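Local coordinates for 3-oxoacyl-[acyl-carrier-protein] synthase 2 (Rickettsia rickettsii, PDB 4JGA) that probably catalyses the condensation of malonyl-ACP with a growing acyl-ACP chain, the elongation step of bacterial type II fatty acid synthesis, at residues G301-R304 with A305-A309; G335-L338 with A339-K343. All blocks are in the same frame, centred on the assembly; numbering follows the deposited sequence.

Following the chain from its N terminus, contact 1 (301-304 with 305-309) comes first, on helix 300-312, and contact 2 (335-338 with 339-343) follows on helix 331-345. Each is local, closing successive turns within one helix and no longer loop, and the two stand in series, neither nested nor crossed. Between them the chain passes through strand 322-324 of the large mixed sheet. Their centres lie about 11 Å apart and the helices touch directly: Met306 SD packs 3.8 Å from Val341 CG2, Met306 CE meets Ala340 CB, and the Tyr303 ring reaches Lys343 CG. This packing ties together two helices of the C-terminal half of this thiolase-like fold.

Contact 1: residues G301-R304 with A305-A309; sequences GAYR and AMRDA
Within helix 300-312 of the thiolase-like fold, one helical turn brings Arg304 against Arg307 and Asp308. Four consecutive i to i+4 backbone bonds carry the turn, the shortest from Asp308 N to Arg304 O at 2.8 Å. Arg307 CG lies opposite the amide nitrogen (chi1 -175°) and the chain bends at chi3, which lays its guanidinium back over the preceding turn. One face of that group then rests on the aliphatic part of Arg304, with NH2 3.6 Å from Arg304 CG. The two guanidinium planes are turned 69° to each other, and Arg304 NE stays 4.1 Å from Arg307 NH2, a like-charge approach probably eased by the acid beside it. Asp308 OD1 takes both Arg307 NE and Arg307 NH2, the latter at 2.9 Å; this side-on salt bridge to a single oxygen lies in the guanidinium plane and fixes its rotation. Two waters link the charged groups further: one molecule accepts from Arg304 NH2 and donates to Asp308 OD2 at 2.8 Å, while a second accepts from Arg307 NH2 and, weakly, from Arg304 NE. Arg304 NH1 hydrogen-bonds Ser175 O of the second subunit, tying this turn to the dimer interface. The Tyr303 ring meets Arg307 CD obliquely, CE1 being 4.2 Å away. Elsewhere round the helix, Ala305 and Ala309 sit on Ser428 of strand 425-432, Ala302 touches Phe420 and Met306 touches Leu416 and Asn418, all on strand 414-421, and Tyr303 and Met306 also touch Leu344 of helix 331-345.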
loop_
_atom_site.group_PDB
_atom_site.type_symbol
_atom_site.label_atom_id
_atom_site.label_comp_id
_atom_site.label_asym_id
_atom_site.label_seq_id
_atom_site.Cartn_x
_atom_site.Cartn_y
_atom_site.Cartn_z
ATOM N N GLY A 301 -5.207 9.879 18.379
ATOM C CA GLY A 301 -5.428 9.484 16.992
ATOM C C GLY A 301 -6.738 8.713 16.814
ATOM O O GLY A 301 -7.502 8.980 15.890
ATOM N N ALA A 302 -7.005 7.803 17.744
ATOM C CA ALA A 302 -8.219 6.991 17.716
ATOM C C ALA A 302 -9.446 7.868 17.911
ATOM O O ALA A 302 -10.393 7.754 17.139
ATOM C CB ALA A 302 -8.153 5.884 18.770
ATOM N N TYR A 303 -9.398 8.752 18.916
ATOM C CA TYR A 303 -10.474 9.686 19.192
ATOM C C TYR A 303 -10.774 10.551 17.985
ATOM O O TYR A 303 -11.924 10.721 17.612
ATOM C CB TYR A 303 -10.117 10.579 20.398
ATOM C CG TYR A 303 -11.121 11.676 20.718
ATOM C CD1 TYR A 303 -11.009 12.905 20.125
ATOM C CD2 TYR A 303 -12.193 11.456 21.570
ATOM C CE1 TYR A 303 -11.922 13.907 20.386
ATOM C CE2 TYR A 303 -13.115 12.446 21.860
ATOM C CZ TYR A 303 -12.977 13.671 21.243
ATOM O OH TYR A 303 -13.841 14.716 21.482
ATOM N N ARG A 304 -9.731 11.119 17.379
ATOM C CA ARG A 304 -9.901 11.965 16.223
ATOM C C ARG A 304 -10.462 11.207 15.020
ATOM O O ARG A 304 -11.274 11.739 14.303
ATOM C CB ARG A 304 -8.581 12.641 15.851
ATOM C CG ARG A 304 -8.165 13.751 16.827
ATOM C CD ARG A 304 -6.728 14.193 16.582
ATOM N NE ARG A 304 -6.573 14.573 15.195
ATOM C CZ ARG A 304 -5.669 14.086 14.354
ATOM N NH1 ARG A 304 -4.682 13.282 14.756
ATOM N NH2 ARG A 304 -5.717 14.473 13.086
ATOM N N ALA A 305 -9.993 9.993 14.768
ATOM C CA ALA A 305 -10.511 9.230 13.637
ATOM C C ALA A 305 -12.024 9.023 13.750
ATOM O O ALA A 305 -12.753 9.204 12.780
ATOM C CB ALA A 305 -9.813 7.903 13.521
ATOM N N MET A 306 -12.478 8.635 14.941
ATOM C CA MET A 306 -13.905 8.468 15.191
ATOM C C MET A 306 -14.643 9.790 15.002
ATOM O O MET A 306 -15.648 9.867 14.295
ATOM C CB MET A 306 -14.164 7.921 16.603
ATOM C CG MET A 306 -13.685 6.481 16.768
ATOM S SD MET A 306 -14.115 5.800 18.381
ATOM C CE MET A 306 -12.975 6.698 19.447
ATOM N N ARG A 307 -14.116 10.823 15.629
ATOM C CA ARG A 307 -14.744 12.120 15.583
ATOM C C ARG A 307 -14.853 12.629 14.150
ATOM O O ARG A 307 -15.910 13.108 13.735
ATOM C CB ARG A 307 -13.956 13.119 16.425
ATOM C CG ARG A 307 -14.609 14.489 16.537
ATOM C CD ARG A 307 -13.584 15.553 16.904
ATOM N NE ARG A 307 -12.485 15.514 15.924
ATOM C CZ ARG A 307 -11.306 16.107 16.096
ATOM N NH1 ARG A 307 -11.056 16.802 17.193
ATOM N NH2 ARG A 307 -10.382 16.008 15.150
ATOM N N ASP A 308 -13.759 12.539 13.413
ATOM C CA ASP A 308 -13.743 12.991 12.022
ATOM C C ASP A 308 -14.659 12.160 11.110
ATOM O O ASP A 308 -15.223 12.675 10.173
ATOM C CB ASP A 308 -12.328 12.917 11.463
ATOM C CG ASP A 308 -11.370 13.911 12.142
ATOM O OD1 ASP A 308 -11.790 14.722 13.011
ATOM O OD2 ASP A 308 -10.187 13.822 11.773
ATOM N N ALA A 309 -14.779 10.876 11.393
ATOM C CA ALA A 309 -15.599 10.010 10.559
ATOM C C ALA A 309 -17.052 10.461 10.641
ATOM O O ALA A 309 -17.743 10.544 9.635
ATOM C CB ALA A 309 -15.442 8.563 10.976
HETATM O O HOH W 1 -8.400 15.779 12.763
HETATM O O HOH W 2 -7.931 17.255 15.610
#

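Contact 2: residues G335-L338 with A339-K343; sequences GIEL and AAVQK
Helix 331-345, the crossover helix of the beta-alpha-beta unit between strands 322-324 and 353-355, places Glu337 beside Val341 and Leu338 beside Gln342 on successive turns. Bonds from i+4 amides to i carbonyls hold the backbone, with Val341 N reaching Glu337 O at 2.9 Å. Glu337 leaves the helix with CG anti to the amide nitrogen (chi1 -179°) and stays extended, so its stem runs alongside Val341 in the same direction, CG 4.1 Å from Val341 CG2. That same methyl closes on the backbone, 3.2 Å from Glu337 O. Past the valine, the carboxylate is gripped by three donors: OE2 by His326 N and Asn418 ND2, OE1 by Gly327 N. Asn418 belongs to the potassium site, and the Glu337 side chain lies about 6 Å from the ion, consistent with a second-shell role. Gln342 instead sets CG anti to its carbonyl carbon, and its extended chain leads the amide past Leu338 at an oblique angle. The primary amide is anchored at both ends by a neighbouring loop, OE1 to Asn399 N and NE2 to Glu397 O. The Leu338 side chain lies against this fixed amide, brought there by chi1 of 177° and chi2 of 72°: Leu338 CG is 3.9 Å from Gln342 NE2, and Leu338 CD1 lies 3.7 Å from Gln342 OE1.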
loop_
_atom_site.group_PDB
_atom_site.type_symbol
_atom_site.label_atom_id
_atom_site.label_comp_id
_atom_site.label_asym_id
_atom_site.label_seq_id
_atom_site.Cartn_x
_atom_site.Cartn_y
_atom_site.Cartn_z
ATOM N N GLY A 335 -7.938 -0.581 26.615
ATOM C CA GLY A 335 -8.276 0.474 27.566
ATOM C C GLY A 335 -8.273 1.840 26.922
ATOM O O GLY A 335 -9.117 2.666 27.212
ATOM N N ILE A 336 -7.310 2.069 26.038
ATOM C CA ILE A 336 -7.222 3.322 25.319
ATOM C C ILE A 336 -8.435 3.530 24.414
ATOM O O ILE A 336 -9.022 4.635 24.394
ATOM C CB ILE A 336 -5.907 3.397 24.531
ATOM C CG1 ILE A 336 -4.745 3.582 25.524
ATOM C CG2 ILE A 336 -5.929 4.540 23.544
ATOM C CD1 ILE A 336 -3.395 3.186 24.938
ATOM N N GLU A 337 -8.810 2.480 23.689
ATOM C CA GLU A 337 -9.982 2.546 22.809
ATOM C C GLU A 337 -11.250 2.743 23.646
ATOM O O GLU A 337 -12.086 3.575 23.329
ATOM C CB GLU A 337 -10.125 1.298 21.945
ATOM C CG GLU A 337 -11.327 1.391 21.010
ATOM C CD GLU A 337 -11.422 0.243 20.033
ATOM O OE1 GLU A 337 -10.889 -0.834 20.361
ATOM O OE2 GLU A 337 -12.056 0.403 18.951
ATOM N N LEU A 338 -11.362 2.008 24.731
ATOM C CA LEU A 338 -12.533 2.158 25.583
ATOM C C LEU A 338 -12.685 3.606 26.093
ATOM O O LEU A 338 -13.792 4.159 26.081
ATOM C CB LEU A 338 -12.461 1.184 26.756
ATOM C CG LEU A 338 -13.598 1.287 27.767
ATOM C CD1 LEU A 338 -14.867 0.748 27.150
ATOM C CD2 LEU A 338 -13.276 0.545 29.043
ATOM N N ALA A 339 -11.590 4.200 26.568
ATOM C CA ALA A 339 -11.638 5.558 27.133
ATOM C C ALA A 339 -11.952 6.554 26.025
ATOM O O ALA A 339 -12.784 7.451 26.230
ATOM C CB ALA A 339 -10.348 5.922 27.875
ATOM N N ALA A 340 -11.340 6.393 24.857
ATOM C CA ALA A 340 -11.676 7.276 23.720
ATOM C C ALA A 340 -13.168 7.171 23.295
ATOM O O ALA A 340 -13.832 8.169 23.083
ATOM C CB ALA A 340 -10.767 6.993 22.520
ATOM N N VAL A 341 -13.674 5.942 23.192
ATOM C CA VAL A 341 -15.087 5.703 22.911
ATOM C C VAL A 341 -16.020 6.332 23.953
ATOM O O VAL A 341 -16.960 7.056 23.618
ATOM C CB VAL A 341 -15.356 4.192 22.748
ATOM C CG1 VAL A 341 -16.850 3.904 22.765
ATOM C CG2 VAL A 341 -14.709 3.698 21.457
ATOM N N GLN A 342 -15.719 6.115 25.229
ATOM C CA GLN A 342 -16.572 6.656 26.290
ATOM C C GLN A 342 -16.539 8.203 26.342
ATOM O O GLN A 342 -17.571 8.836 26.527
ATOM C CB GLN A 342 -16.286 5.957 27.635
ATOM C CG GLN A 342 -16.765 4.516 27.551
ATOM C CD GLN A 342 -16.626 3.685 28.800
ATOM O OE1 GLN A 342 -17.372 2.723 28.981
ATOM N NE2 GLN A 342 -15.661 4.013 29.649
ATOM N N LYS A 343 -15.365 8.784 26.120
ATOM C CA LYS A 343 -15.212 10.227 26.040
ATOM C C LYS A 343 -16.134 10.773 24.976
ATOM O O LYS A 343 -16.854 11.725 25.195
ATOM C CB LYS A 343 -13.763 10.586 25.668
ATOM C CG LYS A 343 -13.366 12.060 25.846
ATOM C CD LYS A 343 -12.359 12.142 26.994
ATOM C CE LYS A 343 -12.007 13.582 27.388
ATOM N NZ LYS A 343 -12.978 14.153 28.341
#